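Local coordinates for protein 6-phosphogluconate dehydrogenase (PDB 5U5G) that probably catalyses the NADP(H)-dependent reduction of (2-oxopropyl)phosphonic acid, a late step in the biosynthesis of fosfomycin, at residues 58-63 with 86-91; 74-79 with 109-114; 103-108 with 169-174. All blocks are in the same frame, centred on the assembly; numbering follows the deposited sequence.

Interaction 1 (58-63 with 86-91)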
loop_
_atom_site.group_PDB
_atom_site.type_symbol
_atom_site.label_atom_id
_atom_site.label_comp_id
_atom_site.label_asym_id
_atom_site.label_seq_id
_atom_site.Cartn_x
_atom_site.Cartn_y
_atom_site.Cartn_z
ATOM N N ALA A 58 8.490 -33.527 -24.867
ATOM C CA ALA A 58 7.590 -32.708 -25.667
ATOM C C ALA A 58 8.011 -31.246 -25.722
ATOM O O ALA A 58 7.716 -30.558 -26.708
ATOM C CB ALA A 58 6.167 -32.799 -25.108
ATOM N N ALA A 59 8.654 -30.732 -24.681
ATOM C CA ALA A 59 8.769 -29.288 -24.536
ATOM C C ALA A 59 10.213 -28.888 -24.289
ATOM O O ALA A 59 10.902 -29.491 -23.458
ATOM C CB ALA A 59 7.858 -28.786 -23.408
ATOM N N ARG A 60 10.672 -27.880 -25.029
ATOM C CA ARG A 60 12.013 -27.343 -24.878
ATOM C C ARG A 60 12.048 -26.120 -23.967
ATOM O O ARG A 60 13.141 -25.678 -23.594
ATOM C CB ARG A 60 12.598 -26.989 -26.259
ATOM C CG ARG A 60 12.437 -28.111 -27.305
ATOM C CD ARG A 60 13.628 -29.086 -27.368
ATOM N NE ARG A 60 14.005 -29.670 -26.079
ATOM C CZ ARG A 60 13.381 -30.693 -25.500
ATOM N NH1 ARG A 60 12.335 -31.265 -26.094
ATOM N NH2 ARG A 60 13.817 -31.151 -24.328
ATOM N N VAL A 61 10.884 -25.555 -23.634
ATOM C CA VAL A 61 10.741 -24.521 -22.613
ATOM C C VAL A 61 9.724 -25.014 -21.595
ATOM O O VAL A 61 8.637 -25.468 -21.974
ATOM C CB VAL A 61 10.289 -23.170 -23.193
ATOM C CG1 VAL A 61 10.215 -22.125 -22.073
ATOM C CG2 VAL A 61 11.230 -22.702 -24.291
ATOM N N LEU A 62 10.086 -24.943 -20.308
ATOM C CA LEU A 62 9.219 -25.378 -19.214
ATOM C C LEU A 62 9.083 -24.271 -18.177
ATOM O O LEU A 62 10.042 -23.533 -17.911
ATOM C CB LEU A 62 9.753 -26.628 -18.496
ATOM C CG LEU A 62 10.339 -27.811 -19.256
ATOM C CD1 LEU A 62 10.751 -28.864 -18.270
ATOM C CD2 LEU A 62 9.323 -28.374 -20.216
ATOM N N PHE A 63 7.895 -24.167 -17.587
ATOM C CA PHE A 63 7.673 -23.332 -16.415
ATOM C C PHE A 63 7.583 -24.209 -15.171
ATOM O O PHE A 63 7.096 -25.344 -15.224
ATOM C CB PHE A 63 6.386 -22.507 -16.539
ATOM C CG PHE A 63 6.403 -21.492 -17.652
ATOM C CD1 PHE A 63 6.905 -20.212 -17.438
ATOM C CD2 PHE A 63 5.881 -21.807 -18.903
ATOM C CE1 PHE A 63 6.914 -19.268 -18.456
ATOM C CE2 PHE A 63 5.893 -20.875 -19.934
ATOM C CZ PHE A 63 6.411 -19.598 -19.707
ATOM N N CYS A 86 17.201 -34.527 -17.360
ATOM C CA CYS A 86 16.428 -34.667 -18.589
ATOM C C CYS A 86 16.575 -33.504 -19.557
ATOM O O CYS A 86 16.078 -33.594 -20.686
ATOM C CB CYS A 86 14.935 -34.838 -18.266
ATOM S SG CYS A 86 14.549 -36.229 -17.214
ATOM N N LEU A 87 17.220 -32.419 -19.156
ATOM C CA LEU A 87 17.334 -31.266 -20.030
ATOM C C LEU A 87 18.271 -31.550 -21.195
ATOM O O LEU A 87 19.250 -32.282 -21.070
ATOM C CB LEU A 87 17.848 -30.068 -19.248
ATOM C CG LEU A 87 16.865 -29.018 -18.750
ATOM C CD1 LEU A 87 15.584 -29.620 -18.160
ATOM C CD2 LEU A 87 17.646 -28.293 -17.716
ATOM N N GLU A 88 17.959 -30.951 -22.338
ATOM C CA GLU A 88 18.849 -30.948 -23.485
ATOM C C GLU A 88 19.589 -29.620 -23.555
ATOM O O GLU A 88 19.167 -28.613 -22.979
ATOM C CB GLU A 88 18.074 -31.181 -24.783
ATOM C CG GLU A 88 17.662 -32.636 -25.002
ATOM C CD GLU A 88 16.567 -32.767 -26.049
ATOM O OE1 GLU A 88 16.393 -33.867 -26.618
ATOM O OE2 GLU A 88 15.892 -31.753 -26.298
ATOM N N VAL A 89 20.707 -29.629 -24.282
ATOM C CA VAL A 89 21.401 -28.386 -24.581
ATOM C C VAL A 89 20.440 -27.439 -25.280
ATOM O O VAL A 89 19.763 -27.825 -26.235
ATOM C CB VAL A 89 22.646 -28.671 -25.439
ATOM C CG1 VAL A 89 23.324 -27.371 -25.838
ATOM C CG2 VAL A 89 23.601 -29.590 -24.691
ATOM N N GLY A 90 20.373 -26.191 -24.806
ATOM C CA GLY A 90 19.489 -25.201 -25.381
ATOM C C GLY A 90 18.109 -25.116 -24.756
ATOM O O GLY A 90 17.329 -24.225 -25.133
ATOM N N ASP A 91 17.774 -26.009 -23.825
ATOM C CA ASP A 91 16.502 -25.922 -23.118
ATOM C C ASP A 91 16.498 -24.727 -22.166
ATOM O O ASP A 91 17.544 -24.257 -21.709
ATOM C CB ASP A 91 16.222 -27.209 -22.330
ATOM C CG ASP A 91 15.790 -28.370 -23.226
ATOM O OD1 ASP A 91 15.664 -28.170 -24.457
ATOM O OD2 ASP A 91 15.547 -29.475 -22.697
HETATM O O HOH W 1 12.878 -29.306 -21.554
HETATM O O HOH W 2 14.528 -23.646 -25.472
#
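Arg60 reaches over to Asp91 and Glu88 with a side chain that can be followed atom by atom. Its CB already lies 3.7 Å from Asp91 OD1. Beyond CG the chain bends at chi2 (-91°) and again at chi3, and these bends bring the guanidinium round to the carboxylate of Asp91. Arg60 CD then packs 3.7 Å from the same Asp91 OD1. Next comes Arg60 NE, which donates to Asp91 OD1 at 2.8 Å with an N-H...O angle of 157°, while Arg60 NH2 reaches Asp91 OD2 at 2.9 Å. This is a side-on, two-pronged salt bridge on the syn sides of the carboxylate. NH2 also bonds to Thr56 O, and NH1 more weakly to Arg57 O, both in the last turn of helix 52-58. Glu88 adds a second negative charge over one face of the guanidinium, its OE2 less surely placed.

Asp91 suits its buried place because its partners fix it from several directions. Glu88 N donates to Asp91 OD2 at 2.9 Å, almost straight at 173°, from the opposite face to Arg60 NH2, and a water links Asp91 OD2 to Ala59 O. Glu88 to Asp91 form a type II beta turn, in which Gly90 has a positive phi, at which a CB would jam against the preceding carbonyl oxygen. A second water joins Gly90 O to Arg60 O. The salt-bridge network thus joins the N-terminal ends of parallel strands 61-64 and 92-95, adjacent in the Rossmann-type sheet, where the chain returns from the helices.

Interaction 2 (74-79 with 109-114); sequences DFYHAP and AAFAQQ. With NAP (NADP nicotinamide-adenine-dinucleotide phosphate), chain E.
Tyr76 and Phe111 meet rim to rim between helices 69-77 and 101-113, which pack beside each other in the Rossmann-type nucleotide-binding domain. The two rings touch by their edges, with planes 67° apart and centroids 6.0 Å from each other, so there is no stack. The tight part is small. Tyr76 CE1 sits 3.7 Å from Phe111 CZ, and Tyr76 CD1 is 3.8 Å from Phe111 CE1, in the plane of the phenylalanine ring. Large flat side chains suit this place because the backbones are well separated, with 9.7 Å between Tyr76 CA and Ala110 CA. Leu84 and Val93 pack against Phe111, and Val93 also against Tyr76. The hydroxyl of this buried tyrosine is satisfied by a hydrogen bond with Asp95 OD2.

Away from the rings the contact loosens quickly. His77 leans on Leu107, earlier in helix 101-113, and does not close on 109-114. The exposed face of 109-114, with small Ala109 and Ala112 and polar Gln113, suits solvent. On the cofactor side of helix 69-77, Phe75 approaches the NADP adenine obliquely, its CE2 3.5 Å from N3A.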
loop_
_atom_site.group_PDB
_atom_site.type_symbol
_atom_site.label_atom_id
_atom_site.label_comp_id
_atom_site.label_asym_id
_atom_site.label_seq_id
_atom_site.Cartn_x
_atom_site.Cartn_y
_atom_site.Cartn_z
ATOM N N ASP A 74 13.295 -32.179 -5.222
ATOM C CA ASP A 74 12.717 -33.314 -5.936
ATOM C C ASP A 74 12.695 -33.075 -7.446
ATOM O O ASP A 74 13.129 -33.934 -8.223
ATOM C CB ASP A 74 11.302 -33.609 -5.428
ATOM C CG ASP A 74 11.278 -34.211 -4.023
ATOM O OD1 ASP A 74 12.350 -34.528 -3.466
ATOM O OD2 ASP A 74 10.169 -34.369 -3.472
ATOM N N PHE A 75 12.193 -31.911 -7.885
ATOM C CA PHE A 75 11.991 -31.716 -9.322
ATOM C C PHE A 75 13.306 -31.476 -10.053
ATOM O O PHE A 75 13.490 -31.967 -11.173
ATOM C CB PHE A 75 11.003 -30.572 -9.586
ATOM C CG PHE A 75 9.560 -30.998 -9.481
ATOM C CD1 PHE A 75 9.130 -32.178 -10.077
ATOM C CD2 PHE A 75 8.652 -30.251 -8.757
ATOM C CE1 PHE A 75 7.804 -32.591 -9.966
ATOM C CE2 PHE A 75 7.317 -30.650 -8.638
ATOM C CZ PHE A 75 6.897 -31.823 -9.247
ATOM N N TYR A 76 14.232 -30.732 -9.447
ATOM C CA TYR A 76 15.487 -30.443 -10.137
ATOM C C TYR A 76 16.546 -31.532 -9.954
ATOM O O TYR A 76 17.286 -31.823 -10.901
ATOM C CB TYR A 76 16.060 -29.099 -9.679
ATOM C CG TYR A 76 15.280 -27.900 -10.173
ATOM C CD1 TYR A 76 15.425 -27.437 -11.468
ATOM C CD2 TYR A 76 14.384 -27.247 -9.339
ATOM C CE1 TYR A 76 14.702 -26.331 -11.916
ATOM C CE2 TYR A 76 13.667 -26.152 -9.769
ATOM C CZ TYR A 76 13.824 -25.697 -11.058
ATOM O OH TYR A 76 13.089 -24.609 -11.472
ATOM N N HIS A 77 16.652 -32.150 -8.774
ATOM C CA HIS A 77 17.836 -32.953 -8.492
ATOM C C HIS A 77 17.602 -34.449 -8.361
ATOM O O HIS A 77 18.583 -35.183 -8.212
ATOM C CB HIS A 77 18.536 -32.447 -7.224
ATOM C CG HIS A 77 19.044 -31.048 -7.352
ATOM N ND1 HIS A 77 20.203 -30.740 -8.029
ATOM C CD2 HIS A 77 18.534 -29.871 -6.921
ATOM C CE1 HIS A 77 20.394 -29.432 -7.998
ATOM N NE2 HIS A 77 19.396 -28.881 -7.331
ATOM N N ALA A 78 16.366 -34.930 -8.398
ATOM C CA ALA A 78 16.159 -36.369 -8.374
ATOM C C ALA A 78 17.019 -37.021 -9.446
ATOM O O ALA A 78 17.007 -36.575 -10.611
ATOM C CB ALA A 78 14.688 -36.712 -8.598
ATOM N N PRO A 79 17.838 -38.020 -9.109
ATOM C CA PRO A 79 18.709 -38.629 -10.116
ATOM C C PRO A 79 17.892 -39.311 -11.207
ATOM O O PRO A 79 16.835 -39.890 -10.948
ATOM C CB PRO A 79 19.556 -39.626 -9.313
ATOM C CG PRO A 79 18.835 -39.815 -8.010
ATOM C CD PRO A 79 18.096 -38.536 -7.748
ATOM N N ALA A 109 23.848 -21.899 -12.023
ATOM C CA ALA A 109 25.126 -22.538 -12.328
ATOM C C ALA A 109 24.940 -23.973 -12.803
ATOM O O ALA A 109 25.601 -24.405 -13.755
ATOM C CB ALA A 109 26.042 -22.503 -11.105
ATOM N N ALA A 110 24.051 -24.732 -12.155
ATOM C CA ALA A 110 23.859 -26.124 -12.558
ATOM C C ALA A 110 23.316 -26.214 -13.977
ATOM O O ALA A 110 23.737 -27.078 -14.760
ATOM C CB ALA A 110 22.937 -26.847 -11.574
ATOM N N PHE A 111 22.390 -25.321 -14.338
ATOM C CA PHE A 111 21.869 -25.327 -15.705
ATOM C C PHE A 111 22.964 -24.999 -16.709
ATOM O O PHE A 111 23.065 -25.650 -17.757
ATOM C CB PHE A 111 20.711 -24.334 -15.850
ATOM C CG PHE A 111 19.357 -24.919 -15.518
ATOM C CD1 PHE A 111 19.057 -25.325 -14.222
ATOM C CD2 PHE A 111 18.370 -25.015 -16.494
ATOM C CE1 PHE A 111 17.798 -25.854 -13.905
ATOM C CE2 PHE A 111 17.104 -25.533 -16.185
ATOM C CZ PHE A 111 16.823 -25.967 -14.896
ATOM N N ALA A 112 23.787 -23.984 -16.408
ATOM C CA ALA A 112 24.830 -23.566 -17.340
ATOM C C ALA A 112 25.794 -24.709 -17.640
ATOM O O ALA A 112 26.205 -24.895 -18.792
ATOM C CB ALA A 112 25.577 -22.354 -16.780
ATOM N N GLN A 113 26.142 -25.501 -16.618
ATOM C CA GLN A 113 26.992 -26.669 -16.821
ATOM C C GLN A 113 26.420 -27.611 -17.877
ATOM O O GLN A 113 27.172 -28.171 -18.682
ATOM C CB GLN A 113 27.179 -27.423 -15.507
ATOM C CG GLN A 113 28.083 -26.757 -14.493
ATOM C CD GLN A 113 28.007 -27.450 -13.143
ATOM O OE1 GLN A 113 27.865 -26.800 -12.099
ATOM N NE2 GLN A 113 28.077 -28.785 -13.158
ATOM N N GLN A 114 25.101 -27.816 -17.879
ATOM C CA GLN A 114 24.444 -28.684 -18.856
ATOM C C GLN A 114 24.242 -28.018 -20.216
ATOM O O GLN A 114 23.636 -28.631 -21.104
ATOM C CB GLN A 114 23.071 -29.149 -18.341
ATOM C CG GLN A 114 23.039 -29.839 -16.985
ATOM C CD GLN A 114 23.677 -31.216 -17.002
ATOM O OE1 GLN A 114 22.996 -32.230 -17.169
ATOM N NE2 GLN A 114 24.994 -31.258 -16.819
HETATM P PA NAP E . 0.152 -24.065 -3.641
HETATM O O1A NAP E . 0.362 -24.504 -2.239
HETATM O O2A NAP E . -1.212 -23.639 -4.125
HETATM O O5B NAP E . 0.722 -25.226 -4.683
HETATM C C5B NAP E . 2.025 -25.559 -4.267
HETATM C C4B NAP E . 2.656 -26.375 -5.416
HETATM O O4B NAP E . 3.935 -26.889 -5.046
HETATM C C3B NAP E . 1.706 -27.568 -5.792
HETATM O O3B NAP E . 1.815 -27.822 -7.159
HETATM C C2B NAP E . 2.386 -28.721 -5.028
HETATM O O2B NAP E . 2.219 -29.942 -5.564
HETATM C C1B NAP E . 3.889 -28.289 -5.256
HETATM N N9A NAP E . 4.719 -28.971 -4.282
HETATM C C8A NAP E . 4.957 -28.648 -2.930
HETATM N N7A NAP E . 5.772 -29.542 -2.307
HETATM C C5A NAP E . 6.055 -30.483 -3.308
HETATM C C6A NAP E . 6.831 -31.655 -3.313
HETATM N N6A NAP E . 7.498 -32.063 -2.184
HETATM N N1A NAP E . 6.948 -32.421 -4.427
HETATM C C2A NAP E . 6.267 -31.976 -5.528
HETATM N N3A NAP E . 5.499 -30.888 -5.681
HETATM C C4A NAP E . 5.406 -30.143 -4.537
HETATM O O3 NAP E . 1.205 -22.804 -3.651
HETATM P PN NAP E . 0.831 -21.625 -4.666
HETATM O O1N NAP E . 0.531 -22.097 -6.034
HETATM O O2N NAP E . 0.103 -20.475 -4.006
HETATM O O5D NAP E . 2.388 -20.862 -4.864
HETATM C C5D NAP E . 3.187 -21.548 -5.720
HETATM C C4D NAP E . 4.409 -20.680 -5.958
HETATM O O4D NAP E . 4.004 -19.398 -6.504
HETATM C C3D NAP E . 5.114 -20.379 -4.570
HETATM O O3D NAP E . 6.499 -20.361 -4.769
HETATM C C2D NAP E . 4.597 -19.003 -4.214
HETATM O O2D NAP E . 5.499 -18.248 -3.447
HETATM C C1D NAP E . 4.494 -18.377 -5.644
HETATM N N1N NAP E . 3.540 -17.286 -5.677
HETATM C C2N NAP E . 2.189 -17.457 -5.273
HETATM C C3N NAP E . 1.316 -16.398 -5.408
HETATM C C7N NAP E . -0.092 -16.547 -5.032
HETATM O O7N NAP E . -0.918 -15.643 -5.176
HETATM N N7N NAP E . -0.548 -17.758 -4.544
HETATM C C4N NAP E . 1.744 -15.082 -6.002
HETATM C C5N NAP E . 3.161 -15.019 -6.362
HETATM C C6N NAP E . 3.981 -16.054 -6.186
HETATM P P2B NAP E . 0.671 -30.813 -5.053
HETATM O O1X NAP E . -0.304 -30.039 -5.884
HETATM O O2X NAP E . 0.955 -32.255 -5.484
HETATM O O3X NAP E . 0.703 -30.524 -3.572
#

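Interaction 3 (103-108 with 169-174); sequences TAEGLH and AQRLKI. With 7VD ((2-oxopropyl)phosphonic acid), chain F.
Glu105 OE2 faces both terminal nitrogens of the Arg171 guanidinium, in a salt bridge at the partly exposed margin between helices 101-113 and 168-196. The 2.4 Å modelled from Arg171 NH2 to Glu105 OE2 is doubtfully short, and the 3.2 Å bond from Arg171 NH1 to Glu105 OE2 is weak, but the pairing of charges is clear. OE2 lies at the guanidinium edge, near its plane, while the carboxylate is turned 45° from it. Arg171 is extended from CG to NE (chi2 177°), which lets it span from helix 168-196 to Glu105.

Farther in, Ala104 CB touches Gln170 CG at 4.1 Å. The small alanine lets the helices come close, and the bend of Gln170 at chi2 turns its amide toward Ser97 O and Ile99 N, to which it bonds. Gln170 N is bound by Glu120, whose other oxygen receives His108.

One turn of helix on from Ala169, Lys173 extends into the pocket of (2-oxopropyl)phosphonic acid, the probable substrate. Lys173 NZ donates to the ketone oxygen O7 of this ligand at 2.7 Å and is also held by Val123 O and Asn177 OD1. The ketone carbon C6 lies 3.3 Å from C4N of the nicotinamide, a geometry consistent with hydride transfer. Such a lysine on the long interdomain helix, at the seam with the nucleotide-binding domain, is characteristic of the active site of beta-hydroxyacid dehydrogenases.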
loop_
_atom_site.group_PDB
_atom_site.type_symbol
_atom_site.label_atom_id
_atom_site.label_comp_id
_atom_site.label_asym_id
_atom_site.label_seq_id
_atom_site.Cartn_x
_atom_site.Cartn_y
_atom_site.Cartn_z
ATOM N N THR A 103 19.619 -20.624 -3.550
ATOM C CA THR A 103 19.114 -21.753 -4.337
ATOM C C THR A 103 19.029 -21.381 -5.815
ATOM O O THR A 103 19.454 -22.150 -6.691
ATOM C CB THR A 103 17.740 -22.206 -3.832
ATOM O OG1 THR A 103 17.789 -22.412 -2.416
ATOM C CG2 THR A 103 17.293 -23.520 -4.527
ATOM N N ALA A 104 18.477 -20.198 -6.110
ATOM C CA ALA A 104 18.395 -19.745 -7.497
ATOM C C ALA A 104 19.783 -19.614 -8.119
ATOM O O ALA A 104 19.994 -20.007 -9.271
ATOM C CB ALA A 104 17.656 -18.414 -7.572
ATOM N N GLU A 105 20.737 -19.052 -7.376
ATOM C CA GLU A 105 22.102 -18.939 -7.883
ATOM C C GLU A 105 22.682 -20.309 -8.212
ATOM O O GLU A 105 23.288 -20.497 -9.273
ATOM C CB GLU A 105 22.973 -18.214 -6.865
ATOM C CG GLU A 105 22.741 -16.713 -6.861
ATOM C CD GLU A 105 23.283 -16.029 -5.621
ATOM O OE1 GLU A 105 23.824 -16.732 -4.741
ATOM O OE2 GLU A 105 23.148 -14.788 -5.523
ATOM N N GLY A 106 22.491 -21.285 -7.316
ATOM C CA GLY A 106 22.997 -22.625 -7.578
ATOM C C GLY A 106 22.362 -23.255 -8.802
ATOM O O GLY A 106 23.022 -23.972 -9.558
ATOM N N LEU A 107 21.072 -22.992 -9.019
ATOM C CA LEU A 107 20.392 -23.544 -10.188
ATOM C C LEU A 107 20.866 -22.869 -11.473
ATOM O O LEU A 107 21.051 -23.542 -12.491
ATOM C CB LEU A 107 18.880 -23.409 -10.025
ATOM C CG LEU A 107 18.259 -24.349 -8.992
ATOM C CD1 LEU A 107 16.805 -23.999 -8.741
ATOM C CD2 LEU A 107 18.403 -25.823 -9.428
ATOM N N HIS A 108 21.076 -21.545 -11.447
ATOM C CA HIS A 108 21.709 -20.872 -12.583
ATOM C C HIS A 108 22.990 -21.593 -12.998
ATOM O O HIS A 108 23.200 -21.895 -14.181
ATOM C CB HIS A 108 22.017 -19.411 -12.240
ATOM C CG HIS A 108 20.834 -18.491 -12.349
ATOM N ND1 HIS A 108 20.374 -18.009 -13.557
ATOM C CD2 HIS A 108 20.026 -17.957 -11.399
ATOM C CE1 HIS A 108 19.327 -17.229 -13.348
ATOM N NE2 HIS A 108 19.096 -17.182 -12.047
ATOM N N ALA A 169 16.537 -11.302 -8.666
ATOM C CA ALA A 169 15.081 -11.304 -8.734
ATOM C C ALA A 169 14.475 -11.847 -7.449
ATOM O O ALA A 169 13.494 -11.293 -6.936
ATOM C CB ALA A 169 14.604 -12.113 -9.945
ATOM N N GLN A 170 15.047 -12.925 -6.897
ATOM C CA GLN A 170 14.485 -13.466 -5.662
ATOM C C GLN A 170 14.705 -12.511 -4.500
ATOM O O GLN A 170 13.839 -12.384 -3.631
ATOM C CB GLN A 170 15.072 -14.840 -5.330
ATOM C CG GLN A 170 14.665 -15.967 -6.297
ATOM C CD GLN A 170 13.168 -16.266 -6.282
ATOM O OE1 GLN A 170 12.435 -15.846 -5.382
ATOM N NE2 GLN A 170 12.716 -17.002 -7.272
ATOM N N ARG A 171 15.858 -11.838 -4.465
ATOM C CA ARG A 171 16.100 -10.850 -3.417
ATOM C C ARG A 171 15.009 -9.791 -3.417
ATOM O O ARG A 171 14.451 -9.459 -2.365
ATOM C CB ARG A 171 17.476 -10.206 -3.605
ATOM C CG ARG A 171 18.622 -11.165 -3.337
ATOM C CD ARG A 171 20.009 -10.566 -3.596
ATOM N NE ARG A 171 21.010 -11.589 -3.296
ATOM C CZ ARG A 171 21.696 -12.284 -4.202
ATOM N NH1 ARG A 171 21.553 -12.045 -5.502
ATOM N NH2 ARG A 171 22.554 -13.206 -3.802
ATOM N N LEU A 172 14.679 -9.268 -4.602
ATOM C CA LEU A 172 13.663 -8.226 -4.724
ATOM C C LEU A 172 12.264 -8.751 -4.396
ATOM O O LEU A 172 11.463 -8.056 -3.750
ATOM C CB LEU A 172 13.710 -7.651 -6.136
ATOM C CG LEU A 172 14.964 -6.807 -6.388
ATOM C CD1 LEU A 172 15.229 -6.688 -7.878
ATOM C CD2 LEU A 172 14.778 -5.437 -5.743
ATOM N N LYS A 173 11.945 -9.963 -4.853
ATOM C CA LYS A 173 10.631 -10.538 -4.592
ATOM C C LYS A 173 10.397 -10.721 -3.098
ATOM O O LYS A 173 9.325 -10.376 -2.586
ATOM C CB LYS A 173 10.495 -11.884 -5.330
ATOM C CG LYS A 173 9.292 -12.758 -4.881
ATOM C CD LYS A 173 7.943 -12.163 -5.350
ATOM C CE LYS A 173 6.747 -13.055 -4.891
ATOM N NZ LYS A 173 5.429 -12.350 -5.037
ATOM N N ILE A 174 11.405 -11.237 -2.379
ATOM C CA ILE A 174 11.260 -11.504 -0.946
ATOM C C ILE A 174 11.030 -10.202 -0.175
ATOM O O ILE A 174 10.197 -10.133 0.739
ATOM C CB ILE A 174 12.503 -12.260 -0.434
ATOM C CG1 ILE A 174 12.583 -13.666 -1.048
ATOM C CG2 ILE A 174 12.512 -12.335 1.088
ATOM C CD1 ILE A 174 13.955 -14.313 -0.891
HETATM P P1 7VD F . 1.524 -11.780 -4.573
HETATM C C1 7VD F . 1.370 -13.277 -3.559
HETATM O O2 7VD F . 2.900 -11.157 -4.560
HETATM O O3 7VD F . 1.082 -12.020 -5.998
HETATM O O4 7VD F . 0.533 -10.887 -3.867
HETATM C C6 7VD F . 2.653 -13.866 -3.030
HETATM O O7 7VD F . 3.688 -13.845 -3.695
HETATM C C8 7VD F . 2.576 -14.468 -1.653
#

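Interactions 1 and 2 both lie within the nucleotide-binding domain, whereas interaction 3 joins that domain to the long helix 168-196. Helix 101-113 serves both interactions 2 and 3, and Leu107 packs on Tyr76 and His77 to connect them. Leu87 of interaction 1 packs on Phe111 of interaction 2, so the three contacts form a chain of neighbours, although interactions 1 and 3 do not touch. Chemistry follows place: interaction 2 is a buried, purely apolar meeting of rings; interaction 1 is a partly buried ionic network with waters at strand entrances; interaction 3 pairs a salt bridge at its margin with apolar contact inside, on the helix whose Lys173 reaches the ligand.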